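Local coordinates for protein 2,3,4,5-tetrahydropyridine-2,6-dicarboxylate N-succinyltransferase (Campylobacter jejuni, PDB 2RIJ) that probably transfers the succinyl group of succinyl-CoA to tetrahydrodipicolinate, the first step of the succinylase route to lysine, working as a homotrimer, at residues Ala78-Gln83 against Pro135-Ser140; Ser125-Phe130 against Ile141-Tyr146. All coordinates share one frame; numbering follows the deposited sequence. Where two conformers were deposited one is given.

Contact 1 (Ala78-Gln83 against Pro135-Ser140); sequences ASEFVQ and PLSVES
The carboxylate of Glu80 is held by three donors at the start of helix 138-149. Glu80 OE1 accepts twice, from Ser140 OG at 2.7 Å and from the backbone Leu136 N at 2.9 Å. The amide bond is fairly straight, with an N-H...O angle of 161°. These two reach OE1 from opposite faces of the carboxylate plane, the amide from well above it, Ser140 OG on the syn side but tilted to the other face. Glu80 OE2 takes a third bond, also syn and somewhat out of plane, from Ser137 OG at 2.8 Å. Three bonds on two oxygens probably restrict the rotation of the carboxylate. Beyond CG the chain of Glu80 is extended (chi2 178°), which carries the acid away from its strand and into the first turn of the helix. That turn is closed by a capping box: Ser137 is the N-cap, its OG accepting from Ser140 N at 3.0 Å, while the return bond from Ser137 N to Ser140 OG is long and weak. A negative charge beside a helix N-terminus is probably stabilised there by the helix dipole.

These hydrogen bonds are the tight part; the packing around them is looser. The side chain of Val82 lies roughly perpendicular to that of Glu139, Val82 CG1 lying 3.7 Å from Glu139 CD and CG2 turned to the Ser137 hydroxyl. At the other end exposed Leu136 forms the solvent side, Leu136 CD1 coming within 3.9 Å of Ser79 OG.

Strand 80-84 pairs antiparallel with strand 124-129, and the chain of Glu80 also lies on Leu129 of that neighbour. Phe81 points away from the contact, to Leu64 of helix 57-69, so the strand is packed between helix 57-69 and the N-terminal end of helix 138-149.

Contact 2 (Ser125-Phe130 against Ile141-Tyr146); sequences SFVCLF and IYLKLY
Leu143 meets Val127 and Leu129, two residues apart on strand 124-129, with a single methyl, CD2. The contact is almost wholly apolar. Leu143 CD2 lies 3.8 Å from both Val127 CG1 and Leu129 CG, so the methyl is lodged between the two strand side chains. The pairs differ in approach: Val127 and Leu143 run alongside with opposite headings, whereas Leu129 and Leu143 point at each other, CD2 of Leu143 coming against the branch carbon CG of Leu129. With CG of Leu143 anti to the backbone N (chi1 -179°), the side chain reaches across to the strand, and Leu143 CD2 also comes within 4.3 Å of Cys128 CA.

A second, lighter apolar contact involves the aliphatic part of a lysine. Lys144 CG passes Leu129 CD1 at 4.0 Å.

Polar interactions lie outside the interface. Beyond CG the chain of Lys144 is extended until a final bend (chi4 -73°), which puts NZ beside the backbone oxygens of Lys133 and Asn159. Hydrogen bonds to both satisfy the buried ammonium group, and Asp132 adds a long, weak ion pair.

The axes of strand 125-129 and helix 141-146 approach to 8.9 Å and cross at -65°, the helix lying across one face of the antiparallel sheet. Strand 124-129 sits between strands 80-84 and 27-35. Phe48 of strand 43-48 touches both Val127 and Leu143, extending the apolar layer, while on the other face of the strand Cys128 packs against Phe28 and Phe81.

Overall arrangement
Helix 138-149 meets two neighbouring antiparallel strands of one sheet in the N-terminal region: contact 1 joins its first turn to strand 80-84, and contact 2 joins its next turns to strand 124-129. The strands are tied by backbone pairing, Phe81 O lying 2.8 Å from Cys128 N, and the contact centres are about 7 Å apart. Chemistry follows depth. Contact 1, only partly buried and farther from the chain centre, is dominated by hydrogen bonds between an acid and a helix start; contact 2, whose touching residues are all buried, relies on aliphatic packing. Both lie away from the predicted succinyl-CoA-binding and catalytic residues.

Contact 1 (Ala78-Gln83 against Pro135-Ser140)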
ATOM      1  N   ALA A  78      -8.830  62.996   3.487  1.00 30.15           N
ATOM      2  CA  ALA A  78      -8.271  62.007   2.571  1.00 27.82           C
ATOM      3  C   ALA A  78      -7.377  61.091   3.393  1.00 28.31           C
ATOM      4  O   ALA A  78      -7.020  61.423   4.537  1.00 25.69           O
ATOM      5  CB  ALA A  78      -7.488  62.699   1.455  1.00 26.89           C
ATOM      6  N   SER A  79      -7.052  59.915   2.859  1.00 24.87           N
ATOM      7  CA  SER A  79      -6.233  58.948   3.595  1.00 24.91           C
ATOM      8  C   SER A  79      -4.752  59.321   3.608  1.00 23.79           C
ATOM      9  O   SER A  79      -3.967  58.809   4.406  1.00 27.47           O
ATOM     10  CB  SER A  79      -6.386  57.529   3.022  1.00 24.18           C
ATOM     11  OG  SER A  79      -6.188  57.515   1.632  1.00 28.87           O
ATOM     12  N   GLU A  80      -4.363  60.199   2.701  1.00 25.05           N
ATOM     13  CA  GLU A  80      -2.958  60.503   2.524  1.00 26.93           C
ATOM     14  C   GLU A  80      -2.804  61.885   1.945  1.00 23.56           C
ATOM     15  O   GLU A  80      -3.772  62.458   1.423  1.00 23.63           O
ATOM     16  CB  GLU A  80      -2.316  59.455   1.581  1.00 24.42           C
ATOM     17  CG  GLU A  80      -2.836  59.539   0.144  1.00 26.66           C
ATOM     18  CD  GLU A  80      -2.158  58.534  -0.752  1.00 26.46           C
ATOM     19  OE1 GLU A  80      -2.324  57.316  -0.500  1.00 26.95           O
ATOM     20  OE2 GLU A  80      -1.500  58.969  -1.727  1.00 23.91           O
ATOM     21  N   PHE A  81      -1.591  62.414   2.054  1.00 22.48           N
ATOM     22  CA  PHE A  81      -1.226  63.702   1.465  1.00 24.00           C
ATOM     23  C   PHE A  81       0.199  63.618   0.953  1.00 23.17           C
ATOM     24  O   PHE A  81       1.101  63.152   1.659  1.00 22.74           O
ATOM     25  CB  PHE A  81      -1.473  64.866   2.468  1.00 23.35           C
ATOM     26  CG  PHE A  81      -0.886  66.180   2.036  1.00 25.09           C
ATOM     27  CD1 PHE A  81      -1.533  66.984   1.108  1.00 26.00           C
ATOM     28  CD2 PHE A  81       0.304  66.631   2.575  1.00 25.87           C
ATOM     29  CE1 PHE A  81      -0.990  68.206   0.720  1.00 23.61           C
ATOM     30  CE2 PHE A  81       0.850  67.848   2.189  1.00 27.01           C
ATOM     31  CZ  PHE A  81       0.187  68.637   1.260  1.00 24.86           C
ATOM     32  N   VAL A  82       0.367  63.999  -0.319  1.00 23.61           N
ATOM     33  CA  VAL A  82       1.644  64.002  -1.005  1.00 25.03           C
ATOM     34  C   VAL A  82       1.840  65.358  -1.653  1.00 25.39           C
ATOM     35  O   VAL A  82       0.949  65.852  -2.331  1.00 24.05           O
ATOM     36  CB  VAL A  82       1.676  62.914  -2.103  1.00 24.89           C
ATOM     37  CG1 VAL A  82       2.993  62.903  -2.846  1.00 26.59           C
ATOM     38  CG2 VAL A  82       1.369  61.520  -1.505  1.00 22.35           C
ATOM     39  N   GLN A  83       3.007  65.963  -1.481  1.00 24.28           N
ATOM     40  CA  GLN A  83       3.272  67.256  -2.105  1.00 24.84           C
ATOM     41  C   GLN A  83       4.742  67.473  -2.324  1.00 23.29           C
ATOM     42  O   GLN A  83       5.540  67.259  -1.417  1.00 24.02           O
ATOM     43  CB  GLN A  83       2.740  68.374  -1.197  1.00 24.91           C
ATOM     44  CG  GLN A  83       2.576  69.735  -1.860  1.00 30.60           C
ATOM     45  CD  GLN A  83       1.341  69.825  -2.760  1.00 33.32           C
ATOM     46  OE1 GLN A  83       0.427  69.007  -2.692  1.00 44.96           O
ATOM     47  NE2 GLN A  83       1.341  70.797  -3.618  1.00 32.27           N
ATOM     48  N   PRO A 135      -3.483  52.661  -1.013  1.00 25.96           N
ATOM     49  CA  PRO A 135      -2.638  53.731  -1.493  1.00 25.79           C
ATOM     50  C   PRO A 135      -3.234  54.393  -2.728  1.00 26.67           C
ATOM     51  O   PRO A 135      -3.824  53.724  -3.567  1.00 25.28           O
ATOM     52  CB  PRO A 135      -1.314  53.017  -1.838  1.00 26.62           C
ATOM     53  CG  PRO A 135      -1.680  51.573  -2.027  1.00 25.29           C
ATOM     54  CD  PRO A 135      -2.820  51.337  -1.088  1.00 28.56           C
ATOM     55  N   LEU A 136      -3.065  55.704  -2.834  1.00 26.77           N
ATOM     56  CA  LEU A 136      -3.524  56.423  -3.998  1.00 25.82           C
ATOM     57  C   LEU A 136      -2.409  56.917  -4.878  1.00 25.03           C
ATOM     58  O   LEU A 136      -2.649  57.538  -5.907  1.00 23.43           O
ATOM     59  CB  LEU A 136      -4.374  57.579  -3.532  1.00 25.87           C
ATOM     60  CG  LEU A 136      -5.560  57.163  -2.663  1.00 31.01           C
ATOM     61  CD1 LEU A 136      -6.196  58.404  -2.124  1.00 30.67           C
ATOM     62  CD2 LEU A 136      -6.529  56.337  -3.495  1.00 30.56           C
ATOM     63  N   SER A 137      -1.172  56.674  -4.467  1.00 25.22           N
ATOM     64  CA  SER A 137      -0.023  57.226  -5.179  1.00 23.49           C
ATOM     65  C   SER A 137       1.141  56.277  -5.102  1.00 24.68           C
ATOM     66  O   SER A 137       1.219  55.469  -4.186  1.00 23.09           O
ATOM     67  CB  SER A 137       0.376  58.594  -4.620  1.00 25.42           C
ATOM     68  OG  SER A 137       0.771  58.573  -3.257  1.00 23.45           O
ATOM     69  N   VAL A 138       2.061  56.413  -6.054  1.00 23.51           N
ATOM     70  CA  VAL A 138       3.351  55.745  -5.991  1.00 23.21           C
ATOM     71  C   VAL A 138       4.057  56.098  -4.677  1.00 22.54           C
ATOM     72  O   VAL A 138       4.597  55.232  -3.993  1.00 22.45           O
ATOM     73  CB  VAL A 138       4.240  56.088  -7.183  1.00 23.06           C
ATOM     74  CG1 VAL A 138       5.607  55.408  -7.024  1.00 23.99           C
ATOM     75  CG2 VAL A 138       3.553  55.655  -8.514  1.00 27.27           C
ATOM     76  N   GLU A 139       4.034  57.367  -4.322  1.00 22.36           N
ATOM     77  CA  GLU A 139       4.688  57.836  -3.114  1.00 23.75           C
ATOM     78  C   GLU A 139       4.156  57.133  -1.848  1.00 23.08           C
ATOM     79  O   GLU A 139       4.934  56.764  -0.959  1.00 23.35           O
ATOM     80  CB  GLU A 139       4.519  59.370  -2.985  1.00 25.75           C
ATOM     81  CG  GLU A 139       5.229  60.204  -4.076  1.00 28.40           C
ATOM     82  CD  GLU A 139       4.368  60.550  -5.307  1.00 30.40           C
ATOM     83  OE1 GLU A 139       3.448  59.776  -5.711  1.00 29.18           O
ATOM     84  OE2 GLU A 139       4.655  61.607  -5.912  1.00 29.89           O
ATOM     85  N   SER A 140       2.830  57.021  -1.719  1.00 22.72           N
ATOM     86  CA  SER A 140       2.257  56.379  -0.548  1.00 23.08           C
ATOM     87  C   SER A 140       2.483  54.860  -0.565  1.00 21.77           C
ATOM     88  O   SER A 140       2.684  54.275   0.479  1.00 21.21           O
ATOM     89  CB  SER A 140       0.789  56.720  -0.338  1.00 23.53           C
ATOM     90  OG  SER A 140      -0.007  56.160  -1.336  1.00 26.93           O
TER

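Contact 2 (Ser125-Phe130 against Ile141-Tyr146)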
ATOM      1  N   SER A 125       9.648  65.208  -2.054  1.00 25.54           N
ATOM      2  CA  SER A 125       8.208  65.272  -1.780  0.50 24.56           C
ATOM      3  C   SER A 125       7.916  64.820  -0.359  1.00 24.80           C
ATOM      4  O   SER A 125       8.454  63.817   0.123  1.00 24.04           O
ATOM      5  CB  SER A 125       7.403  64.395  -2.743  0.50 24.79           C
ATOM      6  OG  SER A 125       7.335  64.937  -4.053  0.50 22.09           O
ATOM      7  N   PHE A 126       7.063  65.581   0.310  1.00 22.68           N
ATOM      8  CA  PHE A 126       6.511  65.178   1.585  1.00 23.25           C
ATOM      9  C   PHE A 126       5.377  64.189   1.355  1.00 22.06           C
ATOM     10  O   PHE A 126       4.528  64.359   0.465  1.00 22.18           O
ATOM     11  CB  PHE A 126       5.987  66.384   2.319  1.00 25.24           C
ATOM     12  CG  PHE A 126       5.441  66.082   3.673  1.00 23.07           C
ATOM     13  CD1 PHE A 126       6.290  65.827   4.735  1.00 26.63           C
ATOM     14  CD2 PHE A 126       4.069  66.051   3.886  1.00 28.03           C
ATOM     15  CE1 PHE A 126       5.772  65.584   5.992  1.00 27.48           C
ATOM     16  CE2 PHE A 126       3.550  65.787   5.132  1.00 28.04           C
ATOM     17  CZ  PHE A 126       4.391  65.582   6.190  1.00 21.00           C
ATOM     18  N   VAL A 127       5.396  63.118   2.132  1.00 21.89           N
ATOM     19  CA  VAL A 127       4.459  62.009   1.969  1.00 23.20           C
ATOM     20  C   VAL A 127       3.947  61.692   3.352  1.00 23.70           C
ATOM     21  O   VAL A 127       4.728  61.472   4.248  1.00 21.61           O
ATOM     22  CB  VAL A 127       5.154  60.768   1.348  1.00 25.14           C
ATOM     23  CG1 VAL A 127       4.165  59.652   1.087  1.00 21.86           C
ATOM     24  CG2 VAL A 127       5.902  61.164   0.062  1.00 22.41           C
ATOM     25  N   CYS A 128       2.634  61.713   3.533  1.00 24.93           N
ATOM     26  CA  CYS A 128       2.064  61.298   4.798  1.00 26.95           C
ATOM     27  C   CYS A 128       0.768  60.516   4.655  1.00 26.42           C
ATOM     28  O   CYS A 128       0.018  60.684   3.686  1.00 26.47           O
ATOM     29  CB  CYS A 128       1.931  62.475   5.770  1.00 28.44           C
ATOM     30  SG  CYS A 128       0.506  63.505   5.573  1.00 29.15           S
ATOM     31  N   LEU A 129       0.540  59.643   5.635  1.00 24.01           N
ATOM     32  CA  LEU A 129      -0.679  58.875   5.750  1.00 23.16           C
ATOM     33  C   LEU A 129      -1.480  59.402   6.935  1.00 24.10           C
ATOM     34  O   LEU A 129      -0.956  59.497   8.051  1.00 23.18           O
ATOM     35  CB  LEU A 129      -0.387  57.385   5.945  1.00 23.07           C
ATOM     36  CG  LEU A 129       0.514  56.705   4.932  1.00 26.75           C
ATOM     37  CD1 LEU A 129       0.685  55.205   5.287  1.00 29.58           C
ATOM     38  CD2 LEU A 129      -0.052  56.882   3.554  1.00 25.86           C
ATOM     39  N   PHE A 130      -2.750  59.718   6.685  1.00 22.77           N
ATOM     40  CA  PHE A 130      -3.721  60.057   7.785  1.00 24.62           C
ATOM     41  C   PHE A 130      -4.504  58.858   8.312  1.00 25.58           C
ATOM     42  O   PHE A 130      -4.956  58.860   9.450  1.00 27.90           O
ATOM     43  CB  PHE A 130      -4.705  61.107   7.320  1.00 25.18           C
ATOM     44  CG  PHE A 130      -4.070  62.425   7.025  1.00 25.39           C
ATOM     45  CD1 PHE A 130      -3.396  63.109   8.012  1.00 26.38           C
ATOM     46  CD2 PHE A 130      -4.156  62.986   5.764  1.00 22.93           C
ATOM     47  CE1 PHE A 130      -2.781  64.324   7.737  1.00 24.29           C
ATOM     48  CE2 PHE A 130      -3.559  64.202   5.488  1.00 25.92           C
ATOM     49  CZ  PHE A 130      -2.860  64.863   6.467  1.00 29.54           C
ATOM     50  N   ILE A 141       2.501  54.233  -1.741  1.00 23.92           N
ATOM     51  CA  ILE A 141       2.878  52.819  -1.829  1.00 24.33           C
ATOM     52  C   ILE A 141       4.284  52.638  -1.246  1.00 22.39           C
ATOM     53  O   ILE A 141       4.533  51.726  -0.449  1.00 21.52           O
ATOM     54  CB  ILE A 141       2.903  52.263  -3.297  1.00 28.07           C
ATOM     55  CG1 ILE A 141       1.512  52.281  -3.902  1.00 27.53           C
ATOM     56  CG2 ILE A 141       3.460  50.814  -3.299  1.00 29.34           C
ATOM     57  CD1 ILE A 141       1.481  52.134  -5.419  1.00 28.26           C
ATOM     58  N   TYR A 142       5.201  53.504  -1.638  1.00 21.10           N
ATOM     59  CA  TYR A 142       6.590  53.395  -1.150  1.00 21.99           C
ATOM     60  C   TYR A 142       6.696  53.641   0.365  1.00 19.45           C
ATOM     61  O   TYR A 142       7.423  52.905   1.073  1.00 22.47           O
ATOM     62  CB  TYR A 142       7.520  54.293  -1.951  1.00 22.39           C
ATOM     63  CG  TYR A 142       8.131  53.611  -3.149  1.00 17.62           C
ATOM     64  CD1 TYR A 142       7.462  53.548  -4.343  1.00 20.39           C
ATOM     65  CD2 TYR A 142       9.350  52.940  -3.040  1.00 25.05           C
ATOM     66  CE1 TYR A 142       8.005  52.893  -5.425  1.00 19.06           C
ATOM     67  CE2 TYR A 142       9.902  52.288  -4.123  1.00 23.18           C
ATOM     68  CZ  TYR A 142       9.230  52.285  -5.310  1.00 23.20           C
ATOM     69  OH  TYR A 142       9.751  51.638  -6.408  1.00 22.75           O
ATOM     70  N   LEU A 143       5.920  54.596   0.893  1.00 21.73           N
ATOM     71  CA  LEU A 143       5.897  54.798   2.346  1.00 19.89           C
ATOM     72  C   LEU A 143       5.402  53.512   3.084  1.00 19.90           C
ATOM     73  O   LEU A 143       5.964  53.119   4.126  1.00 20.46           O
ATOM     74  CB  LEU A 143       5.052  55.996   2.723  1.00 22.46           C
ATOM     75  CG  LEU A 143       4.965  56.338   4.205  1.00 21.37           C
ATOM     76  CD1 LEU A 143       6.318  56.463   4.879  1.00 19.86           C
ATOM     77  CD2 LEU A 143       4.153  57.615   4.341  1.00 20.46           C
ATOM     78  N   LYS A 144       4.327  52.909   2.581  1.00 22.97           N
ATOM     79  CA  LYS A 144       3.801  51.656   3.101  1.00 21.46           C
ATOM     80  C   LYS A 144       4.857  50.521   3.044  1.00 20.59           C
ATOM     81  O   LYS A 144       5.082  49.832   4.023  1.00 21.29           O
ATOM     82  CB  LYS A 144       2.528  51.277   2.345  1.00 20.91           C
ATOM     83  CG  LYS A 144       1.313  52.203   2.689  1.00 21.44           C
ATOM     84  CD  LYS A 144       0.146  52.065   1.725  1.00 25.99           C
ATOM     85  CE  LYS A 144      -1.091  52.836   2.193  1.00 25.47           C
ATOM     86  NZ  LYS A 144      -1.763  52.199   3.331  1.00 25.60           N
ATOM     87  N   LEU A 145       5.550  50.381   1.923  1.00 20.38           N
ATOM     88  CA  LEU A 145       6.574  49.332   1.813  1.00 20.88           C
ATOM     89  C   LEU A 145       7.675  49.548   2.834  1.00 22.64           C
ATOM     90  O   LEU A 145       8.135  48.595   3.436  1.00 20.27           O
ATOM     91  CB  LEU A 145       7.118  49.258   0.399  1.00 22.57           C
ATOM     92  CG  LEU A 145       6.130  48.751  -0.680  1.00 25.09           C
ATOM     93  CD1 LEU A 145       6.745  48.846  -2.087  1.00 25.50           C
ATOM     94  CD2 LEU A 145       5.568  47.317  -0.391  1.00 20.99           C
ATOM     95  N   TYR A 146       8.108  50.799   2.996  1.00 21.54           N
ATOM     96  CA  TYR A 146       9.054  51.170   4.021  1.00 20.75           C
ATOM     97  C   TYR A 146       8.569  50.889   5.405  1.00 18.85           C
ATOM     98  O   TYR A 146       9.333  50.434   6.246  1.00 21.24           O
ATOM     99  CB  TYR A 146       9.469  52.649   3.896  1.00 21.10           C
ATOM    100  CG  TYR A 146      10.702  52.973   3.053  1.00 22.02           C
ATOM    101  CD1 TYR A 146      10.625  53.194   1.682  1.00 20.45           C
ATOM    102  CD2 TYR A 146      11.971  53.044   3.639  1.00 22.02           C
ATOM    103  CE1 TYR A 146      11.757  53.536   0.910  1.00 24.13           C
ATOM    104  CE2 TYR A 146      13.087  53.381   2.893  1.00 17.53           C
ATOM    105  CZ  TYR A 146      12.987  53.640   1.526  1.00 21.00           C
ATOM    106  OH  TYR A 146      14.135  54.002   0.856  1.00 21.44           O
TER